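PDB 4QDJ: magnesium-protoporphyrin O-methyltransferase from Synechocystis sp., which methylates magnesium-protoporphyrin IX, using S-adenosylmethionine as the methyl donor, to give the 13-monomethyl ester in chlorophyll biosynthesis. Local coordinates for residues 99-104 with 114-119; 15-20 with 93-98; 63-68 with 84-89; 25-30 with 38-43. One frame throughout, in Å; residues are numbered along the deposited sequence.

Interaction 1 of 4, residues 99-104 with 114-119; sequences EAQQKA and PTFMTQ
Phe-116 meets Ala-100 with the flat of its ring. The Ala-100 CB methyl sits over the ring centre, 3.8 Å from the centroid, in a CH-pi contact. This joins the helix and second strand of a beta-alpha-beta unit, 86-91, 94-108 and 115-118, in the class I methyltransferase fold. Helix and strand run antiparallel, their short segment axes 8.9 Å apart. The tight part is the ring face under Ala-100 and the edge at Ala-104, where CB lies in plane, 3.8 Å from Phe-116 CE2. Gln-101 marks the partly exposed side. Its chain bends at chi2 (55°), bringing OE1 to the ring edge, 3.5 Å from Phe-116 CD2. The amide is turned 66° from the ring plane, and its NE2 bonds weakly to Gln-113. Replacing Phe-116 with an alanine would probably open a gap between the strand and the methyls of Ala-100 and Ala-104. No hydrogen bond links the two segments. The contact rests mainly on apolar packing round one ring, with a single amide oxygen at its edge.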
loop_
_atom_site.group_PDB
_atom_site.type_symbol
_atom_site.label_atom_id
_atom_site.label_comp_id
_atom_site.label_asym_id
_atom_site.label_seq_id
_atom_site.Cartn_x
_atom_site.Cartn_y
_atom_site.Cartn_z
ATOM N N GLU A 99 4.807 14.287 2.953
ATOM C CA GLU A 99 6.090 13.916 2.376
ATOM C C GLU A 99 5.911 13.366 0.963
ATOM O O GLU A 99 6.711 13.656 0.074
ATOM C CB GLU A 99 6.809 12.899 3.267
ATOM C CG GLU A 99 8.207 12.529 2.796
ATOM C CD GLU A 99 9.198 13.673 2.922
ATOM O OE1 GLU A 99 8.928 14.625 3.686
ATOM O OE2 GLU A 99 10.253 13.615 2.258
ATOM N N ALA A 100 4.858 12.578 0.758
ATOM C CA ALA A 100 4.559 12.038 -0.566
ATOM C C ALA A 100 4.389 13.160 -1.582
ATOM O O ALA A 100 4.944 13.109 -2.680
ATOM C CB ALA A 100 3.307 11.170 -0.520
ATOM N N GLN A 101 3.630 14.184 -1.204
ATOM C CA GLN A 101 3.410 15.326 -2.083
ATOM C C GLN A 101 4.704 16.093 -2.346
ATOM O O GLN A 101 4.952 16.537 -3.466
ATOM C CB GLN A 101 2.336 16.253 -1.511
ATOM C CG GLN A 101 2.117 17.529 -2.318
ATOM C CD GLN A 101 1.813 17.265 -3.785
ATOM O OE1 GLN A 101 1.184 16.266 -4.139
ATOM N NE2 GLN A 101 2.262 18.169 -4.649
ATOM N N GLN A 102 5.527 16.246 -1.313
ATOM C CA GLN A 102 6.813 16.918 -1.467
ATOM C C GLN A 102 7.720 16.160 -2.433
ATOM O O GLN A 102 8.320 16.757 -3.327
ATOM C CB GLN A 102 7.503 17.094 -0.111
ATOM C CG GLN A 102 6.892 18.186 0.752
ATOM C CD GLN A 102 7.049 19.564 0.136
ATOM O OE1 GLN A 102 8.087 19.883 -0.442
ATOM N NE2 GLN A 102 6.012 20.386 0.253
ATOM N N LYS A 103 7.807 14.846 -2.256
ATOM C CA LYS A 103 8.639 14.017 -3.122
ATOM C C LYS A 103 8.104 14.020 -4.552
ATOM O O LYS A 103 8.876 14.026 -5.512
ATOM C CB LYS A 103 8.741 12.585 -2.579
ATOM C CG LYS A 103 9.413 12.489 -1.210
ATOM C CD LYS A 103 9.524 11.051 -0.712
ATOM C CE LYS A 103 10.741 10.337 -1.296
ATOM N NZ LYS A 103 10.915 8.967 -0.717
ATOM N N ALA A 104 6.782 14.026 -4.689
ATOM C CA ALA A 104 6.153 14.037 -6.006
ATOM C C ALA A 104 6.417 15.344 -6.748
ATOM O O ALA A 104 6.785 15.333 -7.921
ATOM C CB ALA A 104 4.653 13.782 -5.887
ATOM N N PRO A 114 0.573 12.175 -8.906
ATOM C CA PRO A 114 -0.545 11.539 -8.212
ATOM C C PRO A 114 -1.298 12.594 -7.420
ATOM O O PRO A 114 -0.766 13.677 -7.166
ATOM C CB PRO A 114 0.143 10.587 -7.223
ATOM C CG PRO A 114 1.545 10.442 -7.709
ATOM C CD PRO A 114 1.875 11.746 -8.373
ATOM N N THR A 115 -2.531 12.293 -7.043
ATOM C CA THR A 115 -3.294 13.110 -6.107
ATOM C C THR A 115 -3.195 12.475 -4.720
ATOM O O THR A 115 -3.440 11.278 -4.591
ATOM C CB THR A 115 -4.779 13.156 -6.516
ATOM O OG1 THR A 115 -4.911 13.821 -7.779
ATOM C CG2 THR A 115 -5.610 13.881 -5.465
ATOM N N PHE A 116 -2.855 13.257 -3.701
ATOM C CA PHE A 116 -2.696 12.719 -2.354
ATOM C C PHE A 116 -3.714 13.289 -1.373
ATOM O O PHE A 116 -3.982 14.489 -1.365
ATOM C CB PHE A 116 -1.280 12.977 -1.833
ATOM C CG PHE A 116 -0.210 12.241 -2.587
ATOM C CD1 PHE A 116 -0.116 10.860 -2.510
ATOM C CD2 PHE A 116 0.712 12.929 -3.362
ATOM C CE1 PHE A 116 0.872 10.177 -3.195
ATOM C CE2 PHE A 116 1.707 12.252 -4.047
ATOM C CZ PHE A 116 1.785 10.874 -3.965
ATOM N N MET A 117 -4.262 12.416 -0.535
ATOM C CA MET A 117 -5.271 12.810 0.439
ATOM C C MET A 117 -4.995 12.146 1.782
ATOM O O MET A 117 -4.558 11.000 1.832
ATOM C CB MET A 117 -6.659 12.403 -0.063
ATOM C CG MET A 117 -7.808 12.819 0.835
ATOM S SD MET A 117 -9.407 12.462 0.084
ATOM C CE MET A 117 -9.386 10.674 0.055
ATOM N N THR A 118 -5.242 12.867 2.871
ATOM C CA THR A 118 -5.178 12.264 4.195
ATOM C C THR A 118 -6.535 11.671 4.535
ATOM O O THR A 118 -7.515 12.402 4.697
ATOM C CB THR A 118 -4.795 13.284 5.275
ATOM O OG1 THR A 118 -3.531 13.877 4.950
ATOM C CG2 THR A 118 -4.697 12.602 6.634
ATOM N N GLN A 119 -6.590 10.346 4.634
ATOM C CA GLN A 119 -7.841 9.650 4.900
ATOM C C GLN A 119 -7.607 8.197 5.300
ATOM O O GLN A 119 -6.698 7.540 4.790
ATOM C CB GLN A 119 -8.752 9.711 3.667
ATOM C CG GLN A 119 -10.141 9.122 3.869
ATOM C CD GLN A 119 -10.920 9.814 4.971
ATOM O OE1 GLN A 119 -10.739 9.524 6.155
ATOM N NE2 GLN A 119 -11.796 10.734 4.585
#

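Interaction 2 of 4, residues 15-20 with 93-98. With SAM (S-adenosylmethionine), chain B.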
loop_
_atom_site.group_PDB
_atom_site.type_symbol
_atom_site.label_atom_id
_atom_site.label_comp_id
_atom_site.label_asym_id
_atom_site.label_seq_id
_atom_site.Cartn_x
_atom_site.Cartn_y
_atom_site.Cartn_z
ATOM N N TYR A 15 1.508 6.912 15.418
ATOM C CA TYR A 15 2.867 6.425 15.214
ATOM C C TYR A 15 3.484 7.025 13.953
ATOM O O TYR A 15 4.600 7.543 13.984
ATOM C CB TYR A 15 2.881 4.896 15.142
ATOM C CG TYR A 15 4.204 4.307 14.703
ATOM C CD1 TYR A 15 5.290 4.260 15.570
ATOM C CD2 TYR A 15 4.362 3.784 13.426
ATOM C CE1 TYR A 15 6.502 3.718 15.169
ATOM C CE2 TYR A 15 5.565 3.241 13.019
ATOM C CZ TYR A 15 6.631 3.207 13.893
ATOM O OH TYR A 15 7.829 2.666 13.481
ATOM N N PHE A 16 2.751 6.966 12.848
ATOM C CA PHE A 16 3.258 7.485 11.581
ATOM C C PHE A 16 3.200 9.010 11.493
ATOM O O PHE A 16 3.730 9.602 10.554
ATOM C CB PHE A 16 2.541 6.832 10.397
ATOM C CG PHE A 16 3.005 5.434 10.114
ATOM C CD1 PHE A 16 4.190 5.212 9.431
ATOM C CD2 PHE A 16 2.268 4.343 10.541
ATOM C CE1 PHE A 16 4.626 3.927 9.171
ATOM C CE2 PHE A 16 2.698 3.054 10.284
ATOM C CZ PHE A 16 3.880 2.846 9.598
ATOM N N ASN A 17 2.558 9.643 12.470
ATOM C CA ASN A 17 2.601 11.097 12.586
ATOM C C ASN A 17 3.695 11.553 13.547
ATOM O O ASN A 17 3.958 12.748 13.682
ATOM C CB ASN A 17 1.248 11.658 13.027
ATOM C CG ASN A 17 0.277 11.812 11.874
ATOM O OD1 ASN A 17 0.681 11.864 10.712
ATOM N ND2 ASN A 17 -1.010 11.899 12.190
ATOM N N SER A 18 4.328 10.597 14.216
ATOM C CA SER A 18 5.389 10.912 15.166
ATOM C C SER A 18 6.706 10.231 14.793
ATOM O O SER A 18 7.230 10.441 13.700
ATOM C CB SER A 18 4.966 10.559 16.596
ATOM O OG SER A 18 4.561 9.208 16.702
ATOM N N THR A 19 7.229 9.409 15.696
ATOM C CA THR A 19 8.534 8.803 15.465
ATOM C C THR A 19 8.528 7.843 14.275
ATOM O O THR A 19 9.561 7.647 13.633
ATOM C CB THR A 19 9.098 8.114 16.730
ATOM O OG1 THR A 19 10.492 7.836 16.541
ATOM C CG2 THR A 19 8.352 6.823 17.031
ATOM N N GLY A 20 7.367 7.274 13.964
ATOM C CA GLY A 20 7.240 6.384 12.825
ATOM C C GLY A 20 7.491 7.107 11.517
ATOM O O GLY A 20 8.046 6.536 10.578
ATOM N N SER A 93 -2.038 8.983 7.732
ATOM C CA SER A 93 -1.069 9.887 8.345
ATOM C C SER A 93 -0.814 11.130 7.499
ATOM O O SER A 93 -0.323 11.036 6.375
ATOM C CB SER A 93 0.250 9.152 8.588
ATOM O OG SER A 93 1.313 10.066 8.793
ATOM N N GLU A 94 -1.138 12.297 8.047
ATOM C CA GLU A 94 -0.917 13.553 7.339
ATOM C C GLU A 94 0.569 13.812 7.084
ATOM O O GLU A 94 0.932 14.413 6.074
ATOM C CB GLU A 94 -1.557 14.728 8.088
ATOM C CG GLU A 94 -1.061 14.923 9.512
ATOM C CD GLU A 94 -1.754 16.074 10.214
ATOM O OE1 GLU A 94 -2.672 16.674 9.614
ATOM O OE2 GLU A 94 -1.382 16.381 11.365
ATOM N N LYS A 95 1.428 13.348 7.989
ATOM C CA LYS A 95 2.866 13.527 7.809
ATOM C C LYS A 95 3.383 12.728 6.617
ATOM O O LYS A 95 4.150 13.245 5.802
ATOM C CB LYS A 95 3.641 13.163 9.080
ATOM C CG LYS A 95 3.401 14.114 10.242
ATOM C CD LYS A 95 4.672 14.353 11.044
ATOM C CE LYS A 95 5.665 15.208 10.272
ATOM N NZ LYS A 95 6.830 15.600 11.115
ATOM N N MET A 96 2.959 11.473 6.511
ATOM C CA MET A 96 3.362 10.641 5.384
ATOM C C MET A 96 2.847 11.227 4.070
ATOM O O MET A 96 3.593 11.322 3.095
ATOM C CB MET A 96 2.883 9.196 5.568
ATOM C CG MET A 96 3.449 8.503 6.811
ATOM S SD MET A 96 5.209 8.094 6.699
ATOM C CE MET A 96 5.154 6.582 5.740
ATOM N N VAL A 97 1.576 11.630 4.063
ATOM C CA VAL A 97 0.951 12.264 2.900
ATOM C C VAL A 97 1.703 13.517 2.460
ATOM O O VAL A 97 1.949 13.722 1.269
ATOM C CB VAL A 97 -0.520 12.657 3.194
ATOM C CG1 VAL A 97 -1.054 13.607 2.127
ATOM C CG2 VAL A 97 -1.392 11.425 3.296
ATOM N N GLY A 98 2.066 14.350 3.430
ATOM C CA GLY A 98 2.778 15.581 3.148
ATOM C C GLY A 98 4.113 15.318 2.483
ATOM O O GLY A 98 4.509 16.027 1.558
HETATM N N SAM B . 1.991 1.328 1.050
HETATM C CA SAM B . 3.175 2.149 1.290
HETATM C C SAM B . 4.414 1.502 0.687
HETATM O O SAM B . 4.474 0.282 0.528
HETATM O OXT SAM B . 5.377 2.187 0.342
HETATM C CB SAM B . 3.383 2.448 2.776
HETATM C CG SAM B . 3.545 1.250 3.710
HETATM S SD SAM B . 3.875 1.761 5.422
HETATM C CE SAM B . 4.594 0.256 6.124
HETATM C "C5'" SAM B . 2.215 1.656 6.124
HETATM C "C4'" SAM B . 1.400 2.906 5.829
HETATM O "O4'" SAM B . 0.030 2.590 5.955
HETATM C "C3'" SAM B . 1.686 4.049 6.794
HETATM O "O3'" SAM B . 2.005 5.205 6.055
HETATM C "C2'" SAM B . 0.377 4.261 7.528
HETATM O "O2'" SAM B . 0.137 5.623 7.807
HETATM C "C1'" SAM B . -0.627 3.686 6.545
HETATM N N9 SAM B . -1.883 3.253 7.170
HETATM C C8 SAM B . -2.035 2.491 8.297
HETATM N N7 SAM B . -3.359 2.327 8.518
HETATM C C5 SAM B . -4.045 2.972 7.547
HETATM C C6 SAM B . -5.400 3.124 7.299
HETATM N N6 SAM B . -6.298 2.573 8.112
HETATM N N1 SAM B . -5.808 3.857 6.205
HETATM C C2 SAM B . -4.876 4.428 5.363
HETATM N N3 SAM B . -3.529 4.276 5.617
HETATM C C4 SAM B . -3.126 3.556 6.691
HETATM O O HOH W 1 -3.143 12.138 10.285
HETATM O O HOH W 2 7.499 13.371 13.227
#
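Asn-17 OD1 accepts two hydrogen bonds, from Ser-93 OG at 2.7 Å and from Lys-95 N at 3.2 Å. Ser-93 is the N-cap of helix 94-108, which follows strand 86-91 in the Rossmann-like methyltransferase fold. The two donors reach OD1 from opposite faces of the amide plane. The Lys-95 bond is nearly straight, 170° at the hydrogen. The Ser-93 hydroxyl stands well above the plane, 44° out of it. Ser-93 OG lies anti to its own backbone N (chi1 162°). From there it also accepts from Met-96 N, the capping bond. One hydroxyl therefore links the first turn of the helix to Asn-17. A water bridges Asn-17 ND2 and Glu-94 N. A leucine in place of Asn-17 would probably leave Lys-95 N and the Ser-93 hydroxyl without their shared acceptor.

Beside this polar cluster lies the cofactor pocket. The Phe-16 ring packs one face on the ribose of S-adenosylmethionine, with C3' over the ring centre. Tyr-15 CD2 lies over the opposite face. Met-96 makes an oblique Met-aromatic contact with the same ring. Asp-91 hydrogen-bonds both Ser-93 N and the cofactor. Met-96 also touches the sugar directly, its CE 3.5 Å from O3' of S-adenosylmethionine.

Interaction 3 of 4, residues 63-68 with 84-89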
loop_
_atom_site.group_PDB
_atom_site.type_symbol
_atom_site.label_atom_id
_atom_site.label_comp_id
_atom_site.label_asym_id
_atom_site.label_seq_id
_atom_site.Cartn_x
_atom_site.Cartn_y
_atom_site.Cartn_z
ATOM N N GLY A 63 -3.072 6.163 -18.279
ATOM C CA GLY A 63 -4.461 6.574 -18.179
ATOM C C GLY A 63 -5.298 5.720 -17.243
ATOM O O GLY A 63 -6.471 6.014 -17.013
ATOM N N LEU A 64 -4.700 4.666 -16.698
ATOM C CA LEU A 64 -5.421 3.753 -15.815
ATOM C C LEU A 64 -5.712 4.396 -14.461
ATOM O O LEU A 64 -4.830 4.997 -13.850
ATOM C CB LEU A 64 -4.620 2.466 -15.614
ATOM C CG LEU A 64 -5.364 1.292 -14.976
ATOM C CD1 LEU A 64 -6.412 0.749 -15.941
ATOM C CD2 LEU A 64 -4.392 0.199 -14.556
ATOM N N LEU A 65 -6.949 4.267 -13.991
ATOM C CA LEU A 65 -7.310 4.800 -12.682
ATOM C C LEU A 65 -6.893 3.845 -11.574
ATOM O O LEU A 65 -7.396 2.723 -11.480
ATOM C CB LEU A 65 -8.808 5.099 -12.593
ATOM C CG LEU A 65 -9.214 6.539 -12.918
ATOM C CD1 LEU A 65 -9.024 6.831 -14.398
ATOM C CD2 LEU A 65 -10.648 6.808 -12.487
ATOM N N VAL A 66 -5.968 4.302 -10.736
ATOM C CA VAL A 66 -5.393 3.478 -9.684
ATOM C C VAL A 66 -5.547 4.139 -8.321
ATOM O O VAL A 66 -5.229 5.318 -8.151
ATOM C CB VAL A 66 -3.891 3.223 -9.941
ATOM C CG1 VAL A 66 -3.283 2.392 -8.817
ATOM C CG2 VAL A 66 -3.688 2.545 -11.287
ATOM N N CYS A 67 -6.044 3.374 -7.355
ATOM C CA CYS A 67 -6.096 3.816 -5.969
ATOM C C CYS A 67 -4.948 3.176 -5.200
ATOM O O CYS A 67 -4.809 1.954 -5.191
ATOM C CB CYS A 67 -7.434 3.422 -5.335
ATOM S SG CYS A 67 -7.542 3.692 -3.545
ATOM N N ASP A 68 -4.120 4.010 -4.574
ATOM C CA ASP A 68 -3.023 3.545 -3.728
ATOM C C ASP A 68 -3.391 3.841 -2.278
ATOM O O ASP A 68 -3.179 4.951 -1.787
ATOM C CB ASP A 68 -1.721 4.256 -4.121
ATOM C CG ASP A 68 -0.494 3.694 -3.416
ATOM O OD1 ASP A 68 -0.611 2.691 -2.680
ATOM O OD2 ASP A 68 0.604 4.261 -3.618
ATOM N N GLY A 84 2.507 6.863 -16.306
ATOM C CA GLY A 84 1.307 7.366 -16.950
ATOM C C GLY A 84 -0.022 7.076 -16.271
ATOM O O GLY A 84 -1.069 7.497 -16.764
ATOM N N ALA A 85 0.000 6.365 -15.150
ATOM C CA ALA A 85 -1.243 6.049 -14.447
ATOM C C ALA A 85 -1.865 7.295 -13.833
ATOM O O ALA A 85 -1.166 8.257 -13.513
ATOM C CB ALA A 85 -1.001 5.001 -13.372
ATOM N N LEU A 86 -3.186 7.275 -13.685
ATOM C CA LEU A 86 -3.890 8.308 -12.943
ATOM C C LEU A 86 -4.034 7.808 -11.517
ATOM O O LEU A 86 -4.913 7.000 -11.219
ATOM C CB LEU A 86 -5.260 8.583 -13.562
ATOM C CG LEU A 86 -5.210 9.008 -15.029
ATOM C CD1 LEU A 86 -6.599 9.370 -15.533
ATOM C CD2 LEU A 86 -4.240 10.169 -15.212
ATOM N N VAL A 87 -3.149 8.283 -10.648
ATOM C CA VAL A 87 -2.994 7.715 -9.317
ATOM C C VAL A 87 -3.651 8.563 -8.238
ATOM O O VAL A 87 -3.441 9.775 -8.159
ATOM C CB VAL A 87 -1.502 7.531 -8.965
ATOM C CG1 VAL A 87 -1.350 6.919 -7.579
ATOM C CG2 VAL A 87 -0.815 6.671 -10.014
ATOM N N TYR A 88 -4.450 7.904 -7.406
ATOM C CA TYR A 88 -5.093 8.544 -6.274
ATOM C C TYR A 88 -4.569 7.881 -5.012
ATOM O O TYR A 88 -5.000 6.789 -4.648
ATOM C CB TYR A 88 -6.617 8.414 -6.383
ATOM C CG TYR A 88 -7.183 9.130 -7.592
ATOM C CD1 TYR A 88 -7.018 8.613 -8.871
ATOM C CD2 TYR A 88 -7.864 10.329 -7.455
ATOM C CE1 TYR A 88 -7.518 9.272 -9.978
ATOM C CE2 TYR A 88 -8.364 10.997 -8.556
ATOM C CZ TYR A 88 -8.193 10.462 -9.813
ATOM O OH TYR A 88 -8.695 11.124 -10.909
ATOM N N GLY A 89 -3.610 8.536 -4.368
ATOM C CA GLY A 89 -2.977 7.991 -3.185
ATOM C C GLY A 89 -3.573 8.590 -1.933
ATOM O O GLY A 89 -3.910 9.772 -1.897
#
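Strands 65-69 and 86-91 are the parallel neighbours of a beta-alpha-beta unit, joined through helix 77-82, in the Rossmann-like methyltransferase sheet. Leu-86 bonds the neighbouring strand with both its N and its O. Its N donates to Leu-64 O at 2.8 Å, and its O accepts from Val-66 N at 2.9 Å. Val-66 O then accepts from Tyr-88 N at 2.8 Å. Asp-68 N follows on Tyr-88 O, and the pairing runs on to Ser-90. Before the strands, Gly-63 N reaches Gly-84 O at 2.8 Å. Gly-84 ends the preceding helix in a Schellman motif.

On one face of the sheet, Leu-65 and Leu-86 meet by their CD1 methyls, 3.7 Å apart. Val-66, Val-87 and Asp-68 point to the other face. There helix 77-82 covers both valines, and Asp-68 OD2 bonds Ser-77 OG. Tyr-88 keeps its CG beside the backbone N (chi1 -64°). This turns a ring edge to the neighbouring strand, with Tyr-88 CD1 3.8 Å from Val-66 O.

Interaction 4 of 4, residues 25-30 with 38-43; sequences RRIYGD and KDIRVG. With SAM (S-adenosylmethionine), chain B.
Arg-41 lays the edge of its guanidinium against the last carbonyls of helix 19-27. The arginine comes from helix 35-58, the next helix of the N-terminal part, across a short connecting loop. The chain runs extended to CD and then bends at chi3 (-72°), which turns the NE and NH2 edge to the helix end. Arg-41 NE donates to Ile-27 O at 2.9 Å, and Arg-41 NH2 to Arg-26 O at 2.8 Å. Both oxygens lie in the guanidinium plane. Gly-29 O sits over one face of the group, with poor angles for bonding. Arg-26 O also accepts from Gly-29 N, on the opposite face of its carbonyl. Arg-41 NH2 has a further partner in Gly-31 O. Gathered carbonyls at a helix end would probably suit the positive charge.

Near the root of the arginine side chain, Ile-27 and Ile-40 slant across each other, their CG2 methyls 3.9 Å apart. Tyr-28 heads into the S-adenosylmethionine pocket, stacked on His-44. Its OH lies 3.1 Å from the cofactor methyl carbon CE.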
loop_
_atom_site.group_PDB
_atom_site.type_symbol
_atom_site.label_atom_id
_atom_site.label_comp_id
_atom_site.label_asym_id
_atom_site.label_seq_id
_atom_site.Cartn_x
_atom_site.Cartn_y
_atom_site.Cartn_z
ATOM N N ARG A 25 10.383 7.488 6.820
ATOM C CA ARG A 25 10.841 8.410 5.789
ATOM C C ARG A 25 12.294 8.096 5.452
ATOM O O ARG A 25 12.707 8.179 4.296
ATOM C CB ARG A 25 10.696 9.865 6.242
ATOM C CG ARG A 25 11.350 10.868 5.305
ATOM C CD ARG A 25 11.116 12.298 5.759
ATOM N NE ARG A 25 12.031 13.223 5.097
ATOM C CZ ARG A 25 11.983 14.544 5.225
ATOM N NH1 ARG A 25 11.054 15.106 5.987
ATOM N NH2 ARG A 25 12.863 15.303 4.586
ATOM N N ARG A 26 13.062 7.718 6.470
ATOM C CA ARG A 26 14.459 7.359 6.275
ATOM C C ARG A 26 14.580 6.022 5.542
ATOM O O ARG A 26 15.314 5.915 4.560
ATOM C CB ARG A 26 15.203 7.328 7.618
ATOM C CG ARG A 26 16.623 6.768 7.559
ATOM C CD ARG A 26 17.504 7.507 6.557
ATOM N NE ARG A 26 17.698 8.915 6.891
ATOM C CZ ARG A 26 18.792 9.415 7.458
ATOM N NH1 ARG A 26 19.810 8.623 7.770
ATOM N NH2 ARG A 26 18.870 10.713 7.714
ATOM N N ILE A 27 13.853 5.013 6.009
ATOM C CA ILE A 27 13.889 3.698 5.372
ATOM C C ILE A 27 13.469 3.781 3.906
ATOM O O ILE A 27 14.141 3.239 3.026
ATOM C CB ILE A 27 13.002 2.674 6.113
ATOM C CG1 ILE A 27 13.566 2.390 7.509
ATOM C CG2 ILE A 27 12.894 1.380 5.315
ATOM C CD1 ILE A 27 12.708 1.455 8.337
ATOM N N TYR A 28 12.369 4.482 3.648
ATOM C CA TYR A 28 11.835 4.624 2.296
ATOM C C TYR A 28 12.559 5.691 1.481
ATOM O O TYR A 28 12.252 5.893 0.306
ATOM C CB TYR A 28 10.349 4.977 2.347
ATOM C CG TYR A 28 9.442 3.864 2.815
ATOM C CD1 TYR A 28 9.846 2.536 2.769
ATOM C CD2 TYR A 28 8.170 4.146 3.296
ATOM C CE1 TYR A 28 9.005 1.520 3.192
ATOM C CE2 TYR A 28 7.326 3.140 3.721
ATOM C CZ TYR A 28 7.748 1.831 3.667
ATOM O OH TYR A 28 6.906 0.830 4.088
ATOM N N GLY A 29 13.506 6.383 2.106
ATOM C CA GLY A 29 14.214 7.465 1.448
ATOM C C GLY A 29 15.677 7.144 1.225
ATOM O O GLY A 29 16.030 6.017 0.882
ATOM N N ASP A 30 16.533 8.141 1.421
ATOM C CA ASP A 30 17.971 7.975 1.246
ATOM C C ASP A 30 18.702 8.237 2.559
ATOM O O ASP A 30 18.128 8.785 3.500
ATOM C CB ASP A 30 18.492 8.935 0.175
ATOM C CG ASP A 30 17.707 8.848 -1.120
ATOM O OD1 ASP A 30 17.353 7.724 -1.530
ATOM O OD2 ASP A 30 17.441 9.908 -1.726
ATOM N N LYS A 38 18.272 -1.381 6.316
ATOM C CA LYS A 38 18.717 -1.463 4.930
ATOM C C LYS A 38 18.072 -2.658 4.237
ATOM O O LYS A 38 17.676 -2.577 3.074
ATOM C CB LYS A 38 20.242 -1.571 4.862
ATOM C CG LYS A 38 20.805 -1.587 3.448
ATOM C CD LYS A 38 20.363 -0.363 2.661
ATOM C CE LYS A 38 21.251 -0.135 1.448
ATOM N NZ LYS A 38 21.371 -1.354 0.604
ATOM N N ASP A 39 17.968 -3.765 4.963
ATOM C CA ASP A 39 17.324 -4.967 4.449
ATOM C C ASP A 39 15.849 -4.704 4.145
ATOM O O ASP A 39 15.318 -5.167 3.132
ATOM C CB ASP A 39 17.468 -6.107 5.458
ATOM C CG ASP A 39 16.888 -7.408 4.951
ATOM O OD1 ASP A 39 17.612 -8.149 4.254
ATOM O OD2 ASP A 39 15.710 -7.690 5.253
ATOM N N ILE A 40 15.195 -3.953 5.024
ATOM C CA ILE A 40 13.798 -3.577 4.834
ATOM C C ILE A 40 13.639 -2.637 3.638
ATOM O O ILE A 40 12.717 -2.790 2.834
ATOM C CB ILE A 40 13.224 -2.915 6.102
ATOM C CG1 ILE A 40 13.213 -3.917 7.259
ATOM C CG2 ILE A 40 11.824 -2.376 5.847
ATOM C CD1 ILE A 40 12.802 -3.312 8.585
ATOM N N ARG A 41 14.546 -1.671 3.524
ATOM C CA ARG A 41 14.548 -0.750 2.391
ATOM C C ARG A 41 14.627 -1.506 1.068
ATOM O O ARG A 41 13.833 -1.268 0.157
ATOM C CB ARG A 41 15.716 0.237 2.501
ATOM C CG ARG A 41 15.926 1.089 1.256
ATOM C CD ARG A 41 17.163 1.964 1.381
ATOM N NE ARG A 41 16.974 3.057 2.329
ATOM C CZ ARG A 41 17.951 3.859 2.741
ATOM N NH1 ARG A 41 19.188 3.683 2.293
ATOM N NH2 ARG A 41 17.692 4.832 3.605
ATOM N N VAL A 42 15.579 -2.429 0.978
ATOM C CA VAL A 42 15.784 -3.214 -0.237
ATOM C C VAL A 42 14.597 -4.134 -0.534
ATOM O O VAL A 42 14.139 -4.224 -1.676
ATOM C CB VAL A 42 17.089 -4.039 -0.149
ATOM C CG1 VAL A 42 17.202 -4.998 -1.326
ATOM C CG2 VAL A 42 18.295 -3.110 -0.089
ATOM N N GLY A 43 14.090 -4.805 0.496
ATOM C CA GLY A 43 12.954 -5.695 0.329
ATOM C C GLY A 43 11.709 -4.955 -0.126
ATOM O O GLY A 43 11.008 -5.388 -1.046
HETATM N N SAM B . 1.991 1.328 1.050
HETATM C CA SAM B . 3.175 2.149 1.290
HETATM C C SAM B . 4.414 1.502 0.687
HETATM O O SAM B . 4.474 0.282 0.528
HETATM O OXT SAM B . 5.377 2.187 0.342
HETATM C CB SAM B . 3.383 2.448 2.776
HETATM C CG SAM B . 3.545 1.250 3.710
HETATM S SD SAM B . 3.875 1.761 5.422
HETATM C CE SAM B . 4.594 0.256 6.124
HETATM C "C5'" SAM B . 2.215 1.656 6.124
HETATM C "C4'" SAM B . 1.400 2.906 5.829
HETATM O "O4'" SAM B . 0.030 2.590 5.955
HETATM C "C3'" SAM B . 1.686 4.049 6.794
HETATM O "O3'" SAM B . 2.005 5.205 6.055
HETATM C "C2'" SAM B . 0.377 4.261 7.528
HETATM O "O2'" SAM B . 0.137 5.623 7.807
HETATM C "C1'" SAM B . -0.627 3.686 6.545
HETATM N N9 SAM B . -1.883 3.253 7.170
HETATM C C8 SAM B . -2.035 2.491 8.297
HETATM N N7 SAM B . -3.359 2.327 8.518
HETATM C C5 SAM B . -4.045 2.972 7.547
HETATM C C6 SAM B . -5.400 3.124 7.299
HETATM N N6 SAM B . -6.298 2.573 8.112
HETATM N N1 SAM B . -5.808 3.857 6.205
HETATM C C2 SAM B . -4.876 4.428 5.363
HETATM N N3 SAM B . -3.529 4.276 5.617
HETATM C C4 SAM B . -3.126 3.556 6.691
#

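From the N terminus, interaction 2 opens first, at 15-20, and closes a long loop at 93-98. Interactions 4 and 3 both nest inside it, one after the other. Interaction 4 closes a short loop between helices 19-27 and 35-58. Interaction 3 pairs strands 65-69 and 86-91. Interaction 1 follows, closing the next crossover from helix 94-108 to strand 115-118. None of the loops cross. Interactions 1 and 3 share the sheet, since Thr-115 is hydrogen-bonded to the backbone of Val-87 and Gly-89. Interactions 1 and 2 share helix 94-108. A salt bridge between Arg-25 and Glu-99 joins interactions 4 and 1. Interactions 2 and 4 both touch S-adenosylmethionine, so the N-terminal helices meet the Rossmann-like core around the cofactor.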